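Local coordinates for protein Cas13d (uncultured Ruminococcus sp, PDB 6IV9) that binds its CRISPR RNA and probably both matures this guide and cleaves target RNA through two HEPN domains, at residues K500-L505 against F564-I569; K512-L517 against I569-K574. The protein carries 2 engineered substitutions. All blocks are in the same frame, centred on the assembly; numbering follows the deposited sequence.

Interaction 1: residues K500-L505 against F564-I569. With nucleotides of chain B.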
ATOM      1  N   LYS A 500      -7.348  -7.075  13.811  1.00 24.80           N
ATOM      2  CA  LYS A 500      -7.096  -5.940  14.728  1.00 24.02           C
ATOM      3  C   LYS A 500      -5.613  -5.553  14.665  1.00 24.00           C
ATOM      4  O   LYS A 500      -5.306  -4.403  14.815  1.00 23.72           O
ATOM      5  CB  LYS A 500      -7.665  -6.249  16.115  1.00 25.65           C
ATOM      6  CG  LYS A 500      -9.178  -6.345  16.147  1.00 29.58           C
ATOM      7  CD  LYS A 500      -9.767  -6.560  17.523  1.00 32.80           C
ATOM      8  CE  LYS A 500      -9.957  -8.007  17.896  1.00 31.61           C
ATOM      9  NZ  LYS A 500     -10.999  -8.175  18.928  1.00 32.18           N
ATOM     10  N   MET A 501      -4.739  -6.536  14.495  1.00 24.74           N
ATOM     11  CA  MET A 501      -3.291  -6.263  14.402  1.00 25.68           C
ATOM     12  C   MET A 501      -3.033  -5.442  13.141  1.00 28.62           C
ATOM     13  O   MET A 501      -2.266  -4.525  13.203  1.00 27.65           O
ATOM     14  CB  MET A 501      -2.494  -7.557  14.328  1.00 26.70           C
ATOM     15  CG  MET A 501      -1.035  -7.333  14.214  1.00 27.39           C
ATOM     16  SD  MET A 501      -0.126  -8.859  14.381  1.00 32.31           S
ATOM     17  CE  MET A 501      -0.553  -9.699  12.869  1.00 36.80           C
ATOM     18  N   ILE A 502      -3.679  -5.803  12.040  1.00 22.82           N
ATOM     19  CA  ILE A 502      -3.533  -5.027  10.777  1.00 23.02           C
ATOM     20  C   ILE A 502      -4.076  -3.613  10.991  1.00 23.92           C
ATOM     21  O   ILE A 502      -3.438  -2.681  10.578  1.00 24.04           O
ATOM     22  CB  ILE A 502      -4.192  -5.743   9.588  1.00 21.16           C
ATOM     23  CG1 ILE A 502      -3.568  -7.121   9.368  1.00 21.86           C
ATOM     24  CG2 ILE A 502      -4.126  -4.874   8.353  1.00 24.17           C
ATOM     25  CD1 ILE A 502      -2.092  -7.111   9.145  1.00 24.82           C
ATOM     26  N   TYR A 503      -5.183  -3.473  11.706  1.00 21.46           N
ATOM     27  CA  TYR A 503      -5.725  -2.122  11.961  1.00 21.52           C
ATOM     28  C   TYR A 503      -4.693  -1.303  12.741  1.00 24.19           C
ATOM     29  O   TYR A 503      -4.513  -0.161  12.461  1.00 24.83           O
ATOM     30  CB  TYR A 503      -7.035  -2.143  12.745  1.00 25.33           C
ATOM     31  CG  TYR A 503      -7.454  -0.756  13.142  1.00 24.10           C
ATOM     32  CD1 TYR A 503      -8.035   0.092  12.227  1.00 23.71           C
ATOM     33  CD2 TYR A 503      -7.189  -0.252  14.397  1.00 26.36           C
ATOM     34  CE1 TYR A 503      -8.380   1.386  12.548  1.00 24.49           C
ATOM     35  CE2 TYR A 503      -7.528   1.042  14.741  1.00 25.12           C
ATOM     36  CZ  TYR A 503      -8.119   1.869  13.810  1.00 26.17           C
ATOM     37  OH  TYR A 503      -8.445   3.147  14.107  1.00 27.60           O
ATOM     38  N   MET A 504      -4.016  -1.933  13.690  1.00 24.29           N
ATOM     39  CA  MET A 504      -3.007  -1.250  14.532  1.00 24.34           C
ATOM     40  C   MET A 504      -1.875  -0.713  13.646  1.00 23.80           C
ATOM     41  O   MET A 504      -1.515   0.409  13.804  1.00 22.52           O
ATOM     42  CB  MET A 504      -2.439  -2.218  15.570  1.00 26.59           C
ATOM     43  CG  MET A 504      -1.396  -1.604  16.455  1.00 27.27           C
ATOM     44  SD  MET A 504       0.253  -1.657  15.758  1.00 29.73           S
ATOM     45  CE  MET A 504       0.581  -3.407  15.891  1.00 29.91           C
ATOM     46  N   LEU A 505      -1.460  -1.481  12.646  1.00 23.01           N
ATOM     47  CA  LEU A 505      -0.369  -1.112  11.711  1.00 23.64           C
ATOM     48  C   LEU A 505      -0.724   0.177  10.967  1.00 23.08           C
ATOM     49  O   LEU A 505       0.147   0.940  10.692  1.00 22.23           O
ATOM     50  CB  LEU A 505      -0.232  -2.233  10.688  1.00 26.65           C
ATOM     51  CG  LEU A 505       0.965  -3.163  10.828  1.00 36.11           C
ATOM     52  CD1 LEU A 505       1.536  -3.201  12.223  1.00 32.90           C
ATOM     53  CD2 LEU A 505       0.644  -4.542  10.301  1.00 31.99           C
ATOM     54  N   PHE A 564     -11.609  -5.830   4.875  1.00 21.83           N
ATOM     55  CA  PHE A 564     -12.312  -4.821   4.052  1.00 25.82           C
ATOM     56  C   PHE A 564     -12.834  -3.712   4.974  1.00 25.92           C
ATOM     57  O   PHE A 564     -12.731  -2.552   4.648  1.00 24.45           O
ATOM     58  CB  PHE A 564     -13.413  -5.513   3.256  1.00 26.50           C
ATOM     59  CG  PHE A 564     -14.026  -4.706   2.148  1.00 27.02           C
ATOM     60  CD1 PHE A 564     -13.450  -4.663   0.899  1.00 29.23           C
ATOM     61  CD2 PHE A 564     -15.211  -4.028   2.344  1.00 31.84           C
ATOM     62  CE1 PHE A 564     -14.035  -3.941  -0.122  1.00 36.21           C
ATOM     63  CE2 PHE A 564     -15.798  -3.304   1.324  1.00 32.22           C
ATOM     64  CZ  PHE A 564     -15.209  -3.263   0.095  1.00 32.41           C
ATOM     65  N   ILE A 565     -13.391  -4.103   6.111  1.00 24.24           N
ATOM     66  CA  ILE A 565     -13.893  -3.135   7.123  1.00 24.83           C
ATOM     67  C   ILE A 565     -12.723  -2.341   7.711  1.00 23.45           C
ATOM     68  O   ILE A 565     -12.840  -1.162   7.858  1.00 25.83           O
ATOM     69  CB  ILE A 565     -14.728  -3.847   8.195  1.00 27.47           C
ATOM     70  CG1 ILE A 565     -16.013  -4.400   7.587  1.00 32.00           C
ATOM     71  CG2 ILE A 565     -15.017  -2.920   9.351  1.00 29.04           C
ATOM     72  CD1 ILE A 565     -16.584  -5.540   8.355  1.00 41.20           C
ATOM     73  N   VAL A 566     -11.603  -2.999   7.967  1.00 23.23           N
ATOM     74  CA  VAL A 566     -10.411  -2.306   8.519  1.00 22.74           C
ATOM     75  C   VAL A 566      -9.978  -1.221   7.533  1.00 23.32           C
ATOM     76  O   VAL A 566      -9.738  -0.135   7.967  1.00 24.56           O
ATOM     77  CB  VAL A 566      -9.275  -3.305   8.780  1.00 23.10           C
ATOM     78  CG1 VAL A 566      -7.939  -2.621   8.946  1.00 23.48           C
ATOM     79  CG2 VAL A 566      -9.590  -4.170   9.976  1.00 26.29           C
ATOM     80  N   LYS A 567      -9.983  -1.518   6.241  1.00 21.73           N
ATOM     81  CA  LYS A 567      -9.597  -0.502   5.242  1.00 22.28           C
ATOM     82  C   LYS A 567     -10.560   0.685   5.347  1.00 24.46           C
ATOM     83  O   LYS A 567     -10.105   1.800   5.322  1.00 23.13           O
ATOM     84  CB  LYS A 567      -9.665  -1.124   3.850  1.00 23.59           C
ATOM     85  CG  LYS A 567      -9.552  -0.178   2.672  1.00 23.35           C
ATOM     86  CD  LYS A 567      -9.529  -0.878   1.339  1.00 24.32           C
ATOM     87  CE  LYS A 567      -9.489   0.074   0.170  1.00 26.31           C
ATOM     88  NZ  LYS A 567     -10.723   0.874   0.057  1.00 28.11           N
ATOM     89  N   ASN A 568     -11.853   0.422   5.487  1.00 23.53           N
ATOM     90  CA  ASN A 568     -12.841   1.524   5.562  1.00 22.57           C
ATOM     91  C   ASN A 568     -12.607   2.394   6.805  1.00 25.42           C
ATOM     92  O   ASN A 568     -12.551   3.583   6.679  1.00 27.17           O
ATOM     93  CB  ASN A 568     -14.273   0.977   5.569  1.00 24.50           C
ATOM     94  CG  ASN A 568     -14.626   0.160   4.342  1.00 27.44           C
ATOM     95  OD1 ASN A 568     -14.099   0.375   3.276  1.00 27.12           O
ATOM     96  ND2 ASN A 568     -15.530  -0.782   4.492  1.00 25.48           N
ATOM     97  N   ILE A 569     -12.516   1.790   7.976  1.00 23.86           N
ATOM     98  CA  ILE A 569     -12.339   2.565   9.236  1.00 24.27           C
ATOM     99  C   ILE A 569     -10.943   3.180   9.356  1.00 23.07           C
ATOM    100  O   ILE A 569     -10.840   4.233   9.908  1.00 25.66           O
ATOM    101  CB  ILE A 569     -12.787   1.775  10.472  1.00 25.14           C
ATOM    102  CG1 ILE A 569     -11.836   0.629  10.792  1.00 24.93           C
ATOM    103  CG2 ILE A 569     -14.215   1.305  10.285  1.00 28.34           C
ATOM    104  CD1 ILE A 569     -12.193  -0.125  12.019  1.00 29.46           C
TER
ATOM    105  P     U B  34     -11.149   1.587  -3.400  1.00 26.37           P
ATOM    106  OP1   U B  34     -11.410   2.389  -2.174  1.00 25.68           O
ATOM    107  OP2   U B  34     -11.479   2.093  -4.714  1.00 26.20           O
ATOM    108  O5'   U B  34      -9.629   1.199  -3.400  1.00 25.17           O
ATOM    109  C5'   U B  34      -8.648   1.993  -4.083  1.00 27.44           C
ATOM    110  C4'   U B  34      -7.333   1.268  -4.060  1.00 24.15           C
ATOM    111  O4'   U B  34      -7.372   0.035  -4.809  1.00 23.64           O
ATOM    112  C3'   U B  34      -6.161   2.029  -4.665  1.00 23.49           C
ATOM    113  O3'   U B  34      -5.717   2.957  -3.664  1.00 25.17           O
ATOM    114  C2'   U B  34      -5.181   0.892  -4.914  1.00 24.50           C
ATOM    115  O2'   U B  34      -4.537   0.533  -3.700  1.00 25.19           O
ATOM    116  C1'   U B  34      -6.129  -0.192  -5.427  1.00 25.70           C
ATOM    117  N1    U B  34      -6.341  -0.140  -6.886  1.00 27.86           N
ATOM    118  C2    U B  34      -5.277  -0.565  -7.647  1.00 29.99           C
ATOM    119  O2    U B  34      -4.227  -0.936  -7.157  1.00 29.89           O
ATOM    120  N3    U B  34      -5.476  -0.513  -8.990  1.00 34.58           N
ATOM    121  C4    U B  34      -6.605  -0.093  -9.648  1.00 33.18           C
ATOM    122  O4    U B  34      -6.643  -0.177 -10.862  1.00 35.62           O
ATOM    123  C5    U B  34      -7.682   0.306  -8.798  1.00 32.08           C
ATOM    124  C6    U B  34      -7.504   0.296  -7.470  1.00 29.16           C
ATOM    125  P     C B  33     -14.159  -0.287  -7.687  1.00 26.62           P
ATOM    126  OP1   C B  33     -15.222   0.610  -7.185  1.00 26.07           O
ATOM    127  OP2   C B  33     -13.207   0.115  -8.750  1.00 24.00           O
ATOM    128  O5'   C B  33     -13.241  -0.715  -6.454  1.00 25.06           O
ATOM    129  C5'   C B  33     -13.823  -1.192  -5.231  1.00 23.67           C
ATOM    130  C4'   C B  33     -12.785  -1.714  -4.302  1.00 24.92           C
ATOM    131  O4'   C B  33     -12.252  -2.953  -4.827  1.00 26.14           O
ATOM    132  C3'   C B  33     -11.548  -0.851  -4.119  1.00 25.45           C
ATOM    133  O3'   C B  33     -11.785   0.176  -3.176  1.00 24.70           O
ATOM    134  C2'   C B  33     -10.554  -1.865  -3.606  1.00 25.60           C
ATOM    135  O2'   C B  33     -10.798  -2.257  -2.266  1.00 25.49           O
ATOM    136  C1'   C B  33     -10.869  -3.042  -4.519  1.00 24.76           C
ATOM    137  N1    C B  33     -10.066  -3.020  -5.764  1.00 24.34           N
ATOM    138  C2    C B  33      -8.768  -3.530  -5.695  1.00 26.29           C
ATOM    139  O2    C B  33      -8.336  -3.916  -4.597  1.00 28.09           O
ATOM    140  N3    C B  33      -8.010  -3.549  -6.810  1.00 25.99           N
ATOM    141  C4    C B  33      -8.486  -3.047  -7.953  1.00 25.76           C
ATOM    142  N4    C B  33      -7.723  -3.134  -9.035  1.00 27.04           N
ATOM    143  C5    C B  33      -9.817  -2.556  -8.063  1.00 25.65           C
ATOM    144  C6    C B  33     -10.573  -2.581  -6.956  1.00 23.20           C
TER
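Tyr503 has its CG trans to the backbone N (chi1 172°), and this swings the ring over to Ile569. Ile569 places CG1 between its own N and carbonyl carbon, the crowded position, at chi1 71°. That turn carries the CG1-CD1 arm to the tyrosine.

Val566 CG1 makes the nearest approach to Tyr503. It sits 3.8 Å from Tyr503 CA and 3.9 Å from Tyr503 CB. It lies near the plane of the phenol ring, at its edge. Ile569 meets the same ring obliquely, with CG1 3.9 Å from Tyr503 CE1. The two side chains cross at about a right angle. Ile502 adds a looser touch, its CG2 4.5 Å from Val566 CG1.

The helix segments run nearly parallel, at 26°, with axes 9.7 Å apart. No hydrogen bond joins them. The polar tip of Tyr503 finds a weak hydrogen bond with Lys574. Helix 312-330 packs near the other flank of helix 497-505 through Leu318, Leu321 and Val322.

Lys567 points away from this interface. Its chain is extended as far as CE and bends only at the last torsion. The amine NZ donates a 2.8 Å hydrogen bond to OP1 of U34 of chain B. A second, weak bond runs from Lys567 NZ to O3' of C33 of chain B at 3.5 Å. The ammonium group therefore meets the phosphate linking these two nucleotides.

Segment 564-569 thus differs from one side to the other. Val566 and Ile569 are apolar and pack on helix 497-505 by van der Waals contact, with no hydrogen bond between the segments. Lys567, on the other side, bears a cation whose charge would partly offset that of the RNA backbone.

Interaction 2: residues K512-L517 against I569-K574. With nucleotides of chain B.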
ATOM      1  N   LYS A 512      -2.605   6.325   1.230  1.00 23.71           N
ATOM      2  CA  LYS A 512      -2.181   5.513   0.067  1.00 23.90           C
ATOM      3  C   LYS A 512      -1.533   4.212   0.534  1.00 22.97           C
ATOM      4  O   LYS A 512      -1.704   3.215  -0.109  1.00 23.58           O
ATOM      5  CB  LYS A 512      -1.277   6.333  -0.849  1.00 29.50           C
ATOM      6  CG  LYS A 512      -2.057   7.289  -1.724  1.00 34.92           C
ATOM      7  CD  LYS A 512      -1.226   8.155  -2.582  1.00 41.70           C
ATOM      8  CE  LYS A 512      -2.078   9.112  -3.376  1.00 43.07           C
ATOM      9  NZ  LYS A 512      -3.230   8.442  -4.006  1.00 41.36           N
ATOM     10  N   GLU A 513      -0.730   4.294   1.580  1.00 20.91           N
ATOM     11  CA  GLU A 513      -0.059   3.103   2.137  1.00 21.74           C
ATOM     12  C   GLU A 513      -1.127   2.152   2.684  1.00 22.42           C
ATOM     13  O   GLU A 513      -1.019   0.970   2.479  1.00 24.45           O
ATOM     14  CB  GLU A 513       0.957   3.531   3.190  1.00 26.04           C
ATOM     15  CG  GLU A 513       2.156   4.266   2.636  1.00 24.16           C
ATOM     16  CD  GLU A 513       3.125   4.726   3.706  1.00 27.73           C
ATOM     17  OE1 GLU A 513       2.681   5.343   4.644  1.00 26.79           O
ATOM     18  OE2 GLU A 513       4.291   4.440   3.578  1.00 31.06           O
ATOM     19  N   ILE A 514      -2.128   2.689   3.356  1.00 20.52           N
ATOM     20  CA  ILE A 514      -3.216   1.835   3.894  1.00 20.45           C
ATOM     21  C   ILE A 514      -3.913   1.157   2.713  1.00 23.98           C
ATOM     22  O   ILE A 514      -4.116  -0.018   2.769  1.00 23.37           O
ATOM     23  CB  ILE A 514      -4.200   2.706   4.688  1.00 22.14           C
ATOM     24  CG1 ILE A 514      -3.575   3.231   5.978  1.00 23.46           C
ATOM     25  CG2 ILE A 514      -5.507   1.977   4.933  1.00 22.38           C
ATOM     26  CD1 ILE A 514      -4.395   4.269   6.676  1.00 23.35           C
ATOM     27  N   ASN A 515      -4.219   1.910   1.664  1.00 22.81           N
ATOM     28  CA  ASN A 515      -4.928   1.334   0.501  1.00 21.31           C
ATOM     29  C   ASN A 515      -4.083   0.239  -0.137  1.00 24.51           C
ATOM     30  O   ASN A 515      -4.610  -0.792  -0.414  1.00 21.86           O
ATOM     31  CB  ASN A 515      -5.243   2.406  -0.534  1.00 22.85           C
ATOM     32  CG  ASN A 515      -6.408   3.254  -0.091  1.00 26.47           C
ATOM     33  OD1 ASN A 515      -7.137   2.847   0.787  1.00 29.53           O
ATOM     34  ND2 ASN A 515      -6.579   4.414  -0.691  1.00 26.43           N
ATOM     35  N   ASP A 516      -2.804   0.506  -0.331  1.00 22.44           N
ATOM     36  CA  ASP A 516      -1.931  -0.496  -0.976  1.00 24.75           C
ATOM     37  C   ASP A 516      -1.820  -1.758  -0.116  1.00 24.76           C
ATOM     38  O   ASP A 516      -2.042  -2.824  -0.633  1.00 23.99           O
ATOM     39  CB  ASP A 516      -0.546   0.101  -1.172  1.00 24.61           C
ATOM     40  CG  ASP A 516       0.402  -0.833  -1.887  1.00 31.77           C
ATOM     41  OD1 ASP A 516      -0.000  -1.392  -2.876  1.00 33.96           O
ATOM     42  OD2 ASP A 516       1.523  -0.954  -1.449  1.00 36.28           O
ATOM     43  N   LEU A 517      -1.510  -1.616   1.165  1.00 22.58           N
ATOM     44  CA  LEU A 517      -1.376  -2.820   2.016  1.00 22.69           C
ATOM     45  C   LEU A 517      -2.713  -3.559   2.148  1.00 20.83           C
ATOM     46  O   LEU A 517      -2.751  -4.737   1.941  1.00 21.53           O
ATOM     47  CB  LEU A 517      -0.918  -2.369   3.402  1.00 21.87           C
ATOM     48  CG  LEU A 517      -0.913  -3.475   4.449  1.00 22.81           C
ATOM     49  CD1 LEU A 517       0.098  -4.540   4.103  1.00 24.05           C
ATOM     50  CD2 LEU A 517      -0.642  -2.937   5.832  1.00 24.90           C
ATOM     51  N   ILE A 569     -12.516   1.790   7.976  1.00 23.86           N
ATOM     52  CA  ILE A 569     -12.339   2.565   9.236  1.00 24.27           C
ATOM     53  C   ILE A 569     -10.943   3.180   9.356  1.00 23.07           C
ATOM     54  O   ILE A 569     -10.840   4.233   9.908  1.00 25.66           O
ATOM     55  CB  ILE A 569     -12.787   1.775  10.472  1.00 25.14           C
ATOM     56  CG1 ILE A 569     -11.836   0.629  10.792  1.00 24.93           C
ATOM     57  CG2 ILE A 569     -14.215   1.305  10.285  1.00 28.34           C
ATOM     58  CD1 ILE A 569     -12.193  -0.125  12.019  1.00 29.46           C
ATOM     59  N   ALA A 570      -9.912   2.484   8.892  1.00 22.58           N
ATOM     60  CA  ALA A 570      -8.537   3.029   8.943  1.00 23.79           C
ATOM     61  C   ALA A 570      -8.403   4.263   8.042  1.00 25.61           C
ATOM     62  O   ALA A 570      -7.560   5.076   8.308  1.00 27.04           O
ATOM     63  CB  ALA A 570      -7.521   1.979   8.607  1.00 25.44           C
ATOM     64  N   SER A 571      -9.178   4.313   6.968  1.00 23.04           N
ATOM     65  CA  SER A 571      -9.137   5.399   5.961  1.00 27.32           C
ATOM     66  C   SER A 571      -9.817   6.666   6.477  1.00 27.50           C
ATOM     67  O   SER A 571      -9.681   7.687   5.859  1.00 27.12           O
ATOM     68  CB  SER A 571      -9.718   4.939   4.657  1.00 26.78           C
ATOM     69  OG  SER A 571      -8.939   3.905   4.102  1.00 27.03           O
ATOM     70  N   MET A 572     -10.581   6.551   7.549  1.00 26.73           N
ATOM     71  CA  MET A 572     -11.301   7.715   8.105  1.00 27.08           C
ATOM     72  C   MET A 572     -10.344   8.648   8.832  1.00 28.10           C
ATOM     73  O   MET A 572      -9.396   8.191   9.410  1.00 28.20           O
ATOM     74  CB  MET A 572     -12.413   7.267   9.049  1.00 26.76           C
ATOM     75  CG  MET A 572     -13.532   6.591   8.324  1.00 29.50           C
ATOM     76  SD  MET A 572     -14.766   5.909   9.406  1.00 31.30           S
ATOM     77  CE  MET A 572     -15.878   5.161   8.228  1.00 30.73           C
ATOM     78  N   ARG A 573     -10.663   9.926   8.789  1.00 32.39           N
ATOM     79  CA  ARG A 573      -9.872  10.986   9.435  1.00 41.22           C
ATOM     80  C   ARG A 573      -9.858  10.768  10.948  1.00 33.00           C
ATOM     81  O   ARG A 573     -10.890  10.495  11.510  1.00 39.04           O
ATOM     82  CB  ARG A 573     -10.607  12.296   9.157  1.00 47.42           C
ATOM     83  CG  ARG A 573      -9.796  13.549   9.407  1.00 62.97           C
ATOM     84  CD  ARG A 573     -10.619  14.729   8.932  1.00 61.04           C
ATOM     85  NE  ARG A 573      -9.961  15.958   9.312  1.00 74.91           N
ATOM     86  CZ  ARG A 573     -10.020  17.091   8.634  1.00 73.25           C
ATOM     87  NH1 ARG A 573      -9.313  18.132   9.032  1.00 61.60           N
ATOM     88  NH2 ARG A 573     -10.788  17.178   7.567  1.00 67.43           N
ATOM     89  N   LYS A 574      -8.683  10.832  11.550  1.00 36.11           N
ATOM     90  CA  LYS A 574      -8.577  10.742  13.024  1.00 40.56           C
ATOM     91  C   LYS A 574      -8.647  12.164  13.584  1.00 42.68           C
ATOM     92  O   LYS A 574      -8.416  13.107  12.845  1.00 39.08           O
ATOM     93  CB  LYS A 574      -7.308   9.994  13.443  1.00 48.65           C
ATOM     94  CG  LYS A 574      -7.430   8.477  13.517  1.00 53.53           C
ATOM     95  CD  LYS A 574      -6.161   7.750  13.932  1.00 56.83           C
ATOM     96  CE  LYS A 574      -5.868   6.486  13.149  1.00 56.63           C
ATOM     97  NZ  LYS A 574      -7.096   5.734  12.809  1.00 55.44           N
TER
ATOM     98  P     A B  42     -13.193   9.612   0.388  0.96 56.70           P
ATOM     99  OP1   A B  42     -13.879   8.332   0.126  1.00 57.54           O
ATOM    100  OP2   A B  42     -13.769  10.937   0.027  1.00 45.22           O
ATOM    101  O5'   A B  42     -13.011   9.797   1.952  1.00 42.82           O
ATOM    102  C5'   A B  42     -12.390   8.768   2.697  1.00 41.30           C
ATOM    103  C4'   A B  42     -12.291   9.264   4.094  1.00 40.50           C
ATOM    104  O4'   A B  42     -11.234  10.249   4.097  1.00 35.74           O
ATOM    105  C3'   A B  42     -13.536   9.977   4.619  1.00 31.55           C
ATOM    106  O3'   A B  42     -14.311   9.061   5.416  1.00 26.84           O
ATOM    107  C2'   A B  42     -12.955  11.040   5.549  1.00 32.81           C
ATOM    108  O2'   A B  42     -12.705  10.757   6.902  1.00 30.64           O
ATOM    109  C1'   A B  42     -11.545  11.261   4.994  1.00 40.77           C
ATOM    110  N9    A B  42     -11.505  12.535   4.297  1.00 51.69           N
ATOM    111  C8    A B  42     -12.311  13.018   3.295  1.00 60.97           C
ATOM    112  N7    A B  42     -12.042  14.253   2.956  1.00 69.03           N
ATOM    113  C5    A B  42     -11.003  14.612   3.803  1.00 66.94           C
ATOM    114  C6    A B  42     -10.252  15.789   3.930  1.00 75.33           C
ATOM    115  N6    A B  42     -10.461  16.877   3.185  1.00 80.96           N
ATOM    116  N1    A B  42      -9.261  15.809   4.855  1.00 74.57           N
ATOM    117  C2    A B  42      -9.053  14.714   5.601  1.00 70.07           C
ATOM    118  N3    A B  42      -9.689  13.542   5.566  1.00 68.08           N
ATOM    119  C4    A B  42     -10.671  13.565   4.644  1.00 62.54           C
ATOM    120  P     U B  34     -11.149   1.587  -3.400  1.00 26.37           P
ATOM    121  OP1   U B  34     -11.410   2.389  -2.174  1.00 25.68           O
ATOM    122  OP2   U B  34     -11.479   2.093  -4.714  1.00 26.20           O
ATOM    123  O5'   U B  34      -9.629   1.199  -3.400  1.00 25.17           O
ATOM    124  C5'   U B  34      -8.648   1.993  -4.083  1.00 27.44           C
ATOM    125  C4'   U B  34      -7.333   1.268  -4.060  1.00 24.15           C
ATOM    126  O4'   U B  34      -7.372   0.035  -4.809  1.00 23.64           O
ATOM    127  C3'   U B  34      -6.161   2.029  -4.665  1.00 23.49           C
ATOM    128  O3'   U B  34      -5.717   2.957  -3.664  1.00 25.17           O
ATOM    129  C2'   U B  34      -5.181   0.892  -4.914  1.00 24.50           C
ATOM    130  O2'   U B  34      -4.537   0.533  -3.700  1.00 25.19           O
ATOM    131  C1'   U B  34      -6.129  -0.192  -5.427  1.00 25.70           C
ATOM    132  N1    U B  34      -6.341  -0.140  -6.886  1.00 27.86           N
ATOM    133  C2    U B  34      -5.277  -0.565  -7.647  1.00 29.99           C
ATOM    134  O2    U B  34      -4.227  -0.936  -7.157  1.00 29.89           O
ATOM    135  N3    U B  34      -5.476  -0.513  -8.990  1.00 34.58           N
ATOM    136  C4    U B  34      -6.605  -0.093  -9.648  1.00 33.18           C
ATOM    137  O4    U B  34      -6.643  -0.177 -10.862  1.00 35.62           O
ATOM    138  C5    U B  34      -7.682   0.306  -8.798  1.00 32.08           C
ATOM    139  C6    U B  34      -7.504   0.296  -7.470  1.00 29.16           C
ATOM    140  P     C B  35      -5.173   4.459  -4.117  1.00 27.78           P
ATOM    141  OP1   C B  35      -4.943   5.198  -2.867  1.00 28.06           O
ATOM    142  OP2   C B  35      -6.049   4.996  -5.120  1.00 26.87           O
ATOM    143  O5'   C B  35      -3.894   4.113  -4.953  1.00 26.22           O
ATOM    144  C5'   C B  35      -2.741   3.578  -4.243  1.00 26.02           C
ATOM    145  C4'   C B  35      -1.675   3.168  -5.224  1.00 26.66           C
ATOM    146  O4'   C B  35      -2.214   2.145  -6.060  1.00 28.88           O
ATOM    147  C3'   C B  35      -1.222   4.258  -6.198  1.00 26.92           C
ATOM    148  O3'   C B  35      -0.267   5.047  -5.531  1.00 24.57           O
ATOM    149  C2'   C B  35      -0.678   3.437  -7.355  1.00 29.12           C
ATOM    150  O2'   C B  35       0.598   2.913  -7.114  1.00 30.59           O
ATOM    151  C1'   C B  35      -1.674   2.282  -7.364  1.00 32.50           C
ATOM    152  N1    C B  35      -2.772   2.462  -8.315  1.00 28.96           N
ATOM    153  C2    C B  35      -2.501   2.117  -9.634  1.00 35.40           C
ATOM    154  O2    C B  35      -1.382   1.696  -9.903  1.00 33.36           O
ATOM    155  N3    C B  35      -3.484   2.179 -10.551  1.00 34.42           N
ATOM    156  C4    C B  35      -4.665   2.695 -10.217  1.00 39.80           C
ATOM    157  N4    C B  35      -5.596   2.792 -11.166  1.00 50.54           N
ATOM    158  C5    C B  35      -4.959   3.104  -8.884  1.00 38.38           C
ATOM    159  C6    C B  35      -3.972   3.020  -7.984  1.00 34.16           C
TER
HETATM  160  O   HOH W   1      -6.797   5.288   2.940  1.00 29.90           O
HETATM  161  O   HOH W   2      -9.694   3.525   1.334  1.00 35.11           O
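Ser571 OG has three hydrogen-bond partners: it takes hydrogen bonds from two waters and gives its own to Lys567 O, one turn back. Both waters also donate to Asn515 OD1, forming a double bridge between the segments. One water lies 2.8 Å from Ser571 OG and 3.3 Å from Asn515 OD1. The other is 2.9 Å from Ser571 OG and 2.7 Å from Asn515 OD1. The two oxygens stand 3.9 Å apart and make no direct bond.

Asn515 divides its amide between water and RNA. CG is trans to the carbonyl carbon (chi1 -76°), and the end of the side chain comes nearer to segment 569-574, which places OD1 by the waters. ND2 donates to OP1 of C35 of chain B at 2.8 Å, almost straight at 173°. These bonds together limit rotation of the amide.

Beside the bridge is a small apolar contact. Ile514 CG2 approaches Ala570 CB at 4.2 Å, while its CD1 rests near Ala570 O. Thr506 and Leu509, in the loop before helix 511-535, also pack on Ile514.

Beyond Ser571 the chain leaves the helical path and meets another nucleotide. Arg573 N donates to O2' of A42 of chain B at 2.9 Å, with an angle of 163°. The extended arginine side chain runs along the same adenosine. Its CG and CD lie near base atoms N3 and C2, and its NH2 comes close to N1.

Bonds to phosphate and ribose hydroxyl groups need no particular base. Together they make this pair of segments part of the guide-RNA binding surface of a largely helical Cas13d effector, with contacts to separate parts of the crRNA.

Overall arrangement
Both interactions use helix 556-570 and share Ile569. Interaction 1 pairs the body of this helix with helix 497-505, and interaction 2 pairs its C-terminal end and the following loop with the next helix, 511-535. Their centres are 8 Å apart. Interaction 1 is buried and apolar between its segments, with Lys567 reaching RNA on the side away from helix 497-505. Interaction 2 is partly buried; two waters bridge the segments, and each segment binds its own nucleotide. The two meet where Tyr503 CE1 packs on Ala570 CA, and where Lys567 CE packs on Asn515 OD1. Lys567 and Asn515 thus bring both helices to neighbouring phosphates of the RNA.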